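Local coordinates for protein guanine nucleotide exchange factor SRM1 (PDB 3OF7) that promotes exchange of GDP for GTP on the yeast GTPases Gsp1 and Gsp2, binds chromatin and controls RNA metabolism and nuclear transport, at residues A[281-289]-A[320-328]; A[380-390]-A[433-444]. All blocks are in the same frame, centred on the assembly; numbering follows the deposited sequence.

Contact 1 (A[281-289]-A[320-328]); sequences WGLNQFGQC and AGEHHSLIL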
loop_
_atom_site.group_PDB
_atom_site.type_symbol
_atom_site.label_atom_id
_atom_site.label_comp_id
_atom_site.label_asym_id
_atom_site.label_seq_id
_atom_site.Cartn_x
_atom_site.Cartn_y
_atom_site.Cartn_z
ATOM N N TRP A 281 6.266 -11.279 -9.809
ATOM C CA TRP A 281 5.979 -11.200 -11.241
ATOM C C TRP A 281 5.516 -9.798 -11.619
ATOM O O TRP A 281 5.168 -8.994 -10.751
ATOM C CB TRP A 281 4.926 -12.237 -11.659
ATOM C CG TRP A 281 3.556 -12.004 -11.083
ATOM C CD1 TRP A 281 2.494 -11.420 -11.717
ATOM C CD2 TRP A 281 3.095 -12.350 -9.768
ATOM N NE1 TRP A 281 1.407 -11.385 -10.887
ATOM C CE2 TRP A 281 1.743 -11.943 -9.683
ATOM C CE3 TRP A 281 3.690 -12.964 -8.657
ATOM C CZ2 TRP A 281 0.969 -12.128 -8.526
ATOM C CZ3 TRP A 281 2.919 -13.141 -7.496
ATOM C CH2 TRP A 281 1.573 -12.729 -7.448
ATOM N N GLY A 282 5.498 -9.520 -12.920
ATOM C CA GLY A 282 5.016 -8.243 -13.431
ATOM C C GLY A 282 6.151 -7.334 -13.858
ATOM O O GLY A 282 7.213 -7.802 -14.294
ATOM N N LEU A 283 5.932 -6.033 -13.730
ATOM C CA LEU A 283 6.855 -5.044 -14.276
ATOM C C LEU A 283 8.209 -5.096 -13.572
ATOM O O LEU A 283 8.269 -5.131 -12.341
ATOM C CB LEU A 283 6.243 -3.643 -14.168
ATOM C CG LEU A 283 7.068 -2.482 -14.736
ATOM C CD1 LEU A 283 7.182 -2.570 -16.278
ATOM C CD2 LEU A 283 6.493 -1.148 -14.281
ATOM N N ASN A 284 9.291 -5.120 -14.349
ATOM C CA ASN A 284 10.625 -5.313 -13.773
ATOM C C ASN A 284 11.762 -4.527 -14.428
ATOM O O ASN A 284 12.919 -4.961 -14.391
ATOM C CB ASN A 284 10.973 -6.809 -13.723
ATOM C CG ASN A 284 12.119 -7.116 -12.769
ATOM O OD1 ASN A 284 12.250 -6.488 -11.723
ATOM N ND2 ASN A 284 12.946 -8.097 -13.125
ATOM N N GLN A 285 11.462 -3.361 -15.001
ATOM C CA GLN A 285 12.501 -2.642 -15.750
ATOM C C GLN A 285 13.557 -1.995 -14.849
ATOM O O GLN A 285 14.637 -1.629 -15.333
ATOM C CB GLN A 285 11.916 -1.659 -16.793
ATOM C CG GLN A 285 11.592 -0.241 -16.298
ATOM C CD GLN A 285 10.259 -0.134 -15.566
ATOM O OE1 GLN A 285 9.440 0.745 -15.864
ATOM N NE2 GLN A 285 10.045 -1.003 -14.594
ATOM N N PHE A 286 13.251 -1.862 -13.553
ATOM C CA PHE A 286 14.247 -1.394 -12.581
ATOM C C PHE A 286 14.689 -2.480 -11.593
ATOM O O PHE A 286 15.373 -2.192 -10.605
ATOM C CB PHE A 286 13.734 -0.163 -11.820
ATOM C CG PHE A 286 13.626 1.069 -12.665
ATOM C CD1 PHE A 286 14.740 1.876 -12.888
ATOM C CD2 PHE A 286 12.409 1.422 -13.246
ATOM C CE1 PHE A 286 14.643 3.031 -13.679
ATOM C CE2 PHE A 286 12.292 2.568 -14.035
ATOM C CZ PHE A 286 13.417 3.375 -14.257
ATOM N N GLY A 287 14.316 -3.726 -11.862
ATOM C CA GLY A 287 14.680 -4.838 -10.977
ATOM C C GLY A 287 13.886 -4.821 -9.679
ATOM O O GLY A 287 14.301 -5.423 -8.683
ATOM N N GLN A 288 12.732 -4.152 -9.696
ATOM C CA GLN A 288 11.866 -4.069 -8.510
ATOM C C GLN A 288 11.331 -5.446 -8.068
ATOM O O GLN A 288 10.942 -5.620 -6.913
ATOM C CB GLN A 288 10.720 -3.066 -8.713
ATOM C CG GLN A 288 9.778 -3.347 -9.887
ATOM C CD GLN A 288 10.152 -2.600 -11.164
ATOM O OE1 GLN A 288 11.286 -2.667 -11.629
ATOM N NE2 GLN A 288 9.178 -1.905 -11.752
ATOM N N CYS A 289 11.318 -6.418 -8.980
ATOM C CA CYS A 289 10.907 -7.786 -8.639
ATOM C C CYS A 289 11.976 -8.533 -7.832
ATOM O O CYS A 289 11.675 -9.545 -7.192
ATOM C CB CYS A 289 10.521 -8.582 -9.889
ATOM S SG CYS A 289 8.948 -8.093 -10.627
ATOM N N ALA A 320 5.492 -2.060 -1.730
ATOM C CA ALA A 320 6.137 -1.724 -3.003
ATOM C C ALA A 320 5.458 -0.560 -3.711
ATOM O O ALA A 320 4.242 -0.400 -3.624
ATOM C CB ALA A 320 6.207 -2.968 -3.923
ATOM N N GLY A 321 6.254 0.247 -4.408
ATOM C CA GLY A 321 5.741 1.386 -5.160
ATOM C C GLY A 321 5.711 1.138 -6.652
ATOM O O GLY A 321 5.473 0.016 -7.086
ATOM N N GLU A 322 5.944 2.183 -7.444
ATOM C CA GLU A 322 5.991 2.011 -8.898
ATOM C C GLU A 322 7.209 1.186 -9.342
ATOM O O GLU A 322 7.082 0.238 -10.132
ATOM C CB GLU A 322 5.941 3.356 -9.636
ATOM C CG GLU A 322 5.755 3.168 -11.143
ATOM C CD GLU A 322 5.561 4.452 -11.916
ATOM O OE1 GLU A 322 5.911 5.545 -11.422
ATOM O OE2 GLU A 322 5.077 4.346 -13.054
ATOM N N HIS A 323 8.384 1.542 -8.830
ATOM C CA HIS A 323 9.629 0.958 -9.334
ATOM C C HIS A 323 10.577 0.489 -8.244
ATOM O O HIS A 323 11.776 0.324 -8.498
ATOM C CB HIS A 323 10.369 1.963 -10.226
ATOM C CG HIS A 323 9.592 2.408 -11.426
ATOM N ND1 HIS A 323 9.565 3.720 -11.847
ATOM C CD2 HIS A 323 8.852 1.709 -12.319
ATOM C CE1 HIS A 323 8.827 3.811 -12.942
ATOM N NE2 HIS A 323 8.380 2.604 -13.246
ATOM N N HIS A 324 10.051 0.274 -7.041
ATOM C CA HIS A 324 10.867 -0.243 -5.936
ATOM C C HIS A 324 10.058 -1.147 -5.032
ATOM O O HIS A 324 8.823 -1.101 -5.033
ATOM C CB HIS A 324 11.497 0.895 -5.119
ATOM C CG HIS A 324 10.525 1.644 -4.263
ATOM N ND1 HIS A 324 10.594 1.641 -2.884
ATOM C CD2 HIS A 324 9.466 2.423 -4.585
ATOM C CE1 HIS A 324 9.623 2.390 -2.395
ATOM N NE2 HIS A 324 8.929 2.882 -3.407
ATOM N N SER A 325 10.764 -1.967 -4.262
ATOM C CA SER A 325 10.125 -2.895 -3.346
ATOM C C SER A 325 10.843 -2.908 -2.014
ATOM O O SER A 325 12.050 -2.711 -1.964
ATOM C CB SER A 325 10.143 -4.297 -3.935
ATOM O OG SER A 325 9.500 -4.286 -5.193
ATOM N N LEU A 326 10.091 -3.167 -0.948
ATOM C CA LEU A 326 10.644 -3.188 0.402
ATOM C C LEU A 326 10.204 -4.447 1.128
ATOM O O LEU A 326 9.014 -4.689 1.292
ATOM C CB LEU A 326 10.203 -1.950 1.190
ATOM C CG LEU A 326 10.477 -0.587 0.546
ATOM C CD1 LEU A 326 9.830 0.504 1.376
ATOM C CD2 LEU A 326 11.981 -0.324 0.384
ATOM N N ILE A 327 11.176 -5.242 1.551
ATOM C CA ILE A 327 10.890 -6.524 2.182
ATOM C C ILE A 327 11.319 -6.485 3.638
ATOM O O ILE A 327 12.501 -6.337 3.939
ATOM C CB ILE A 327 11.588 -7.682 1.439
ATOM C CG1 ILE A 327 11.084 -7.755 -0.011
ATOM C CG2 ILE A 327 11.332 -9.016 2.168
ATOM C CD1 ILE A 327 12.055 -8.440 -0.980
ATOM N N LEU A 328 10.352 -6.624 4.538
ATOM C CA LEU A 328 10.636 -6.543 5.962
ATOM C C LEU A 328 10.675 -7.927 6.617
ATOM O O LEU A 328 9.736 -8.707 6.479
ATOM C CB LEU A 328 9.599 -5.662 6.654
ATOM C CG LEU A 328 9.757 -5.427 8.156
ATOM C CD1 LEU A 328 11.063 -4.694 8.449
ATOM C CD2 LEU A 328 8.560 -4.624 8.672
#
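Phe286 presses on one face of the His323 imidazole, while the aliphatic part of that residue's own neighbour, Glu322, lies against the other. The two rings meet obliquely, with centroids 4.7 Å apart and planes inclined by 44°; the closest atoms are Phe286 CD2 and His323 CG at 3.5 Å, and Phe286 CE2 sits over the middle of the imidazole. At the rim of that imidazole, near its plane, come two more groups: the amide nitrogen of Gln288 and, more loosely, Leu283 CD2, which is 4.2 Å from His323 CD2. Gln288 runs alongside His323 in the same direction, its amide plane turned 77° from the imidazole.

Among the polar contacts, Ser325 OG lies toward the backbone O of Gln288 as a doubtful hydrogen bond, the hydroxyl's place being less sure. The remaining bonds shape the loop itself. A type I turn runs from Asn284 to Gly287, and Gln288 folds back over it: CG lies between the backbone N and the carbonyl carbon (chi1 59°) and the chain bends at chi2, which brings OE1 back to the backbone N of Phe286 at 2.9 Å, in the carbonyl plane. That bond helps hold the amide's rotation, with NE2 at the edge of the His323 ring. Asn284 OD1 takes the N-H of Cys289, just after the turn, at 2.9 Å from above its carbonyl plane.

Outside the two segments, His323 ND1 is bonded to Arg339. Both segments belong to the fifth RCC1 repeat, which spans parts of two blades. The contact joins the loop following strand 278-281 of one propeller blade to the turn 321-323 and the start of strand 324-329, the hairpin of the next, with His268 of strand 268-273 touching both Gln288 and Ser325.

Contact 2 (A[380-390]-A[433-444]); sequences KSVAAGSHHSV and NIILVGCGGQFS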
loop_
_atom_site.group_PDB
_atom_site.type_symbol
_atom_site.label_atom_id
_atom_site.label_comp_id
_atom_site.label_asym_id
_atom_site.label_seq_id
_atom_site.Cartn_x
_atom_site.Cartn_y
_atom_site.Cartn_z
ATOM N N LYS A 380 9.093 -2.245 12.313
ATOM C CA LYS A 380 7.982 -3.159 12.552
ATOM C C LYS A 380 6.911 -3.143 11.448
ATOM O O LYS A 380 6.157 -4.097 11.312
ATOM C CB LYS A 380 7.377 -2.957 13.952
ATOM C CG LYS A 380 6.819 -1.564 14.231
ATOM C CD LYS A 380 6.151 -1.527 15.604
ATOM C CE LYS A 380 5.477 -0.196 15.867
ATOM N NZ LYS A 380 4.564 -0.256 17.076
ATOM N N SER A 381 6.846 -2.059 10.670
ATOM C CA SER A 381 5.971 -1.995 9.491
ATOM C C SER A 381 6.548 -1.034 8.458
ATOM O O SER A 381 7.386 -0.195 8.779
ATOM C CB SER A 381 4.536 -1.576 9.858
ATOM O OG SER A 381 4.474 -0.209 10.257
ATOM N N VAL A 382 6.095 -1.166 7.218
ATOM C CA VAL A 382 6.609 -0.357 6.117
ATOM C C VAL A 382 5.477 -0.089 5.121
ATOM O O VAL A 382 4.569 -0.903 4.976
ATOM C CB VAL A 382 7.840 -1.055 5.454
ATOM C CG1 VAL A 382 7.467 -2.416 4.846
ATOM C CG2 VAL A 382 8.525 -0.159 4.426
ATOM N N ALA A 383 5.535 1.068 4.458
ATOM C CA ALA A 383 4.595 1.406 3.405
ATOM C C ALA A 383 5.356 2.119 2.297
ATOM O O ALA A 383 6.381 2.745 2.546
ATOM C CB ALA A 383 3.493 2.291 3.938
ATOM N N ALA A 384 4.837 2.025 1.080
ATOM C CA ALA A 384 5.477 2.632 -0.083
ATOM C C ALA A 384 4.428 3.272 -0.961
ATOM O O ALA A 384 3.357 2.681 -1.183
ATOM C CB ALA A 384 6.248 1.579 -0.867
ATOM N N GLY A 385 4.726 4.479 -1.435
ATOM C CA GLY A 385 3.903 5.159 -2.439
ATOM C C GLY A 385 4.653 5.077 -3.759
ATOM O O GLY A 385 5.545 4.249 -3.895
ATOM N N SER A 386 4.325 5.932 -4.726
ATOM C CA SER A 386 4.898 5.756 -6.066
ATOM C C SER A 386 6.430 5.768 -6.051
ATOM O O SER A 386 7.074 4.861 -6.613
ATOM C CB SER A 386 4.348 6.791 -7.052
ATOM O OG SER A 386 2.968 6.560 -7.269
ATOM N N HIS A 387 7.003 6.787 -5.403
ATOM C CA HIS A 387 8.466 6.961 -5.344
ATOM C C HIS A 387 8.986 7.394 -3.970
ATOM O O HIS A 387 10.082 7.940 -3.861
ATOM C CB HIS A 387 8.936 7.914 -6.453
ATOM C CG HIS A 387 8.674 7.370 -7.816
ATOM N ND1 HIS A 387 9.560 6.539 -8.465
ATOM C CD2 HIS A 387 7.578 7.447 -8.606
ATOM C CE1 HIS A 387 9.033 6.150 -9.612
ATOM N NE2 HIS A 387 7.831 6.686 -9.722
ATOM N N HIS A 388 8.204 7.125 -2.927
ATOM C CA HIS A 388 8.634 7.387 -1.557
ATOM C C HIS A 388 8.192 6.233 -0.669
ATOM O O HIS A 388 7.406 5.374 -1.083
ATOM C CB HIS A 388 8.078 8.727 -1.050
ATOM C CG HIS A 388 6.590 8.736 -0.876
ATOM N ND1 HIS A 388 5.985 8.660 0.361
ATOM C CD2 HIS A 388 5.587 8.790 -1.783
ATOM C CE1 HIS A 388 4.673 8.689 0.209
ATOM N NE2 HIS A 388 4.405 8.760 -1.082
ATOM N N SER A 389 8.723 6.203 0.546
ATOM C CA SER A 389 8.384 5.165 1.496
ATOM C C SER A 389 8.354 5.751 2.896
ATOM O O SER A 389 8.942 6.804 3.156
ATOM C CB SER A 389 9.395 4.022 1.447
ATOM O OG SER A 389 9.647 3.599 0.112
ATOM N N VAL A 390 7.658 5.053 3.784
ATOM C CA VAL A 390 7.618 5.378 5.198
ATOM C C VAL A 390 7.685 4.058 5.959
ATOM O O VAL A 390 6.916 3.134 5.680
ATOM C CB VAL A 390 6.326 6.150 5.590
ATOM C CG1 VAL A 390 6.315 6.490 7.092
ATOM C CG2 VAL A 390 6.162 7.418 4.757
ATOM N N ASN A 433 3.074 7.267 19.409
ATOM C CA ASN A 433 3.415 5.917 19.050
ATOM C C ASN A 433 2.712 5.656 17.710
ATOM O O ASN A 433 1.506 5.466 17.675
ATOM C CB ASN A 433 2.883 4.989 20.155
ATOM C CG ASN A 433 3.396 3.575 20.045
ATOM O OD1 ASN A 433 2.688 2.612 20.388
ATOM N ND2 ASN A 433 4.627 3.430 19.590
ATOM N N ILE A 434 3.461 5.694 16.610
ATOM C CA ILE A 434 2.882 5.474 15.273
ATOM C C ILE A 434 2.600 3.980 15.098
ATOM O O ILE A 434 3.484 3.148 15.327
ATOM C CB ILE A 434 3.806 6.004 14.138
ATOM C CG1 ILE A 434 4.018 7.528 14.265
ATOM C CG2 ILE A 434 3.251 5.640 12.737
ATOM C CD1 ILE A 434 2.717 8.366 14.209
ATOM N N ILE A 435 1.371 3.658 14.702
ATOM C CA ILE A 435 0.908 2.264 14.637
ATOM C C ILE A 435 0.755 1.793 13.185
ATOM O O ILE A 435 1.191 0.682 12.834
ATOM C CB ILE A 435 -0.435 2.077 15.413
ATOM C CG1 ILE A 435 -0.350 2.620 16.850
ATOM C CG2 ILE A 435 -0.889 0.601 15.425
ATOM C CD1 ILE A 435 0.701 1.952 17.707
ATOM N N LEU A 436 0.145 2.633 12.349
ATOM C CA LEU A 436 -0.115 2.282 10.950
ATOM C C LEU A 436 0.402 3.372 10.023
ATOM O O LEU A 436 0.369 4.548 10.372
ATOM C CB LEU A 436 -1.619 2.077 10.715
ATOM C CG LEU A 436 -2.357 0.973 11.489
ATOM C CD1 LEU A 436 -3.869 1.067 11.224
ATOM C CD2 LEU A 436 -1.851 -0.430 11.155
ATOM N N VAL A 437 0.901 2.979 8.853
ATOM C CA VAL A 437 1.307 3.935 7.827
ATOM C C VAL A 437 0.846 3.455 6.461
ATOM O O VAL A 437 0.715 2.254 6.246
ATOM C CB VAL A 437 2.841 4.149 7.773
ATOM C CG1 VAL A 437 3.315 4.956 8.977
ATOM C CG2 VAL A 437 3.589 2.819 7.663
ATOM N N GLY A 438 0.607 4.400 5.557
ATOM C CA GLY A 438 0.213 4.094 4.176
ATOM C C GLY A 438 0.655 5.241 3.294
ATOM O O GLY A 438 0.836 6.361 3.778
ATOM N N CYS A 439 0.846 4.972 2.009
ATOM C CA CYS A 439 1.370 5.989 1.090
ATOM C C CYS A 439 0.666 5.893 -0.247
ATOM O O CYS A 439 0.292 4.797 -0.676
ATOM C CB CYS A 439 2.872 5.785 0.855
ATOM S SG CYS A 439 3.908 5.799 2.328
ATOM N N GLY A 440 0.485 7.044 -0.884
ATOM C CA GLY A 440 -0.136 7.123 -2.206
ATOM C C GLY A 440 0.823 7.714 -3.212
ATOM O O GLY A 440 2.053 7.672 -3.019
ATOM N N GLY A 441 0.275 8.274 -4.288
ATOM C CA GLY A 441 1.106 8.822 -5.359
ATOM C C GLY A 441 1.987 9.971 -4.891
ATOM O O GLY A 441 3.188 10.013 -5.194
ATOM N N GLN A 442 1.387 10.902 -4.152
ATOM C CA GLN A 442 2.054 12.154 -3.775
ATOM C C GLN A 442 1.863 12.530 -2.304
ATOM O O GLN A 442 2.071 13.687 -1.922
ATOM C CB GLN A 442 1.545 13.315 -4.658
ATOM C CG GLN A 442 1.718 13.107 -6.162
ATOM C CD GLN A 442 1.420 14.367 -6.979
ATOM O OE1 GLN A 442 0.872 15.346 -6.465
ATOM N NE2 GLN A 442 1.788 14.340 -8.256
ATOM N N PHE A 443 1.483 11.561 -1.475
ATOM C CA PHE A 443 1.083 11.857 -0.098
ATOM C C PHE A 443 1.212 10.619 0.775
ATOM O O PHE A 443 1.358 9.505 0.265
ATOM C CB PHE A 443 -0.361 12.395 -0.066
ATOM C CG PHE A 443 -1.425 11.338 -0.303
ATOM C CD1 PHE A 443 -1.622 10.797 -1.570
ATOM C CD2 PHE A 443 -2.236 10.900 0.751
ATOM C CE1 PHE A 443 -2.616 9.821 -1.798
ATOM C CE2 PHE A 443 -3.225 9.926 0.545
ATOM C CZ PHE A 443 -3.417 9.383 -0.732
ATOM N N SER A 444 1.142 10.820 2.088
ATOM C CA SER A 444 1.219 9.730 3.059
ATOM C C SER A 444 0.201 9.936 4.185
ATOM O O SER A 444 -0.276 11.054 4.416
ATOM C CB SER A 444 2.628 9.642 3.646
ATOM O OG SER A 444 3.610 9.632 2.622
HETATM O O HOH W 1 1.541 0.145 8.949
HETATM O O HOH W 2 3.809 -0.416 12.924
HETATM O O HOH W 3 2.013 -0.951 6.549
#
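His388 reaches across to the chain reversal at 440-441, its NE2 donating to Gly440 O at 3.2 Å from a position tilted 33° out of the carbonyl plane. The same oxygen accepts a weak bond from Ser386 N and a CA-H contact from Gly385, so it takes one ordinary and one weak N-H bond besides that contact. Cys439 packs beside them: its CB lies 3.2 Å from Gly385 N, and its SG meets the His388 ring obliquely and Val390 CG2 at 3.7 Å. Farther along, Val437 splits its branches, CG1 going to Val390 CG1, and CG2 lying 3.8 Å from Ala383 CB.

Strands 381-384 and 433-439 are the innermost strands of neighbouring blades in the RCC1 beta-propeller; His388 and Val390 reach in from the next strand, 388-393. The inner two run nearly parallel, at 16°, without direct backbone pairing. Waters bridge the wider end instead. One links Ser381 OG to Val437 N, another links Ser381 OG to Ile435 O, near the classic beta bulge that Ile435 and Leu436 form against the adjacent strand 443-450.

Behind this layer, Gly385 N bonds to His388 O at 2.8 Å, tying the histidine's strand to the turn, while Gly440 N bonds to Phe443 O. Ser444 OG bonds to Ala408 O, and Ser386 OG to Glu266.

Both contacts join successive blades of one propeller, but at different distances from the chain centre: contact 2 is centred about 7 Å from the centre of the chain and contact 1 about 13 Å. Contact 1 sets a loop against a strand start, mixing a ring pair with amide and hydroxyl groups; contact 2 sets strand against strand, with small apolar side chains, glycines and bridging waters. Each is partly buried. Their centres are 15 Å apart, and they share a boundary at the strand turns: Glu322 OE1 probably bonds to His387 NE2 at 2.8 Å, Glu322 N probably bonds to Ser386 O at 3.0 Å, and the His323 and His387 rings meet.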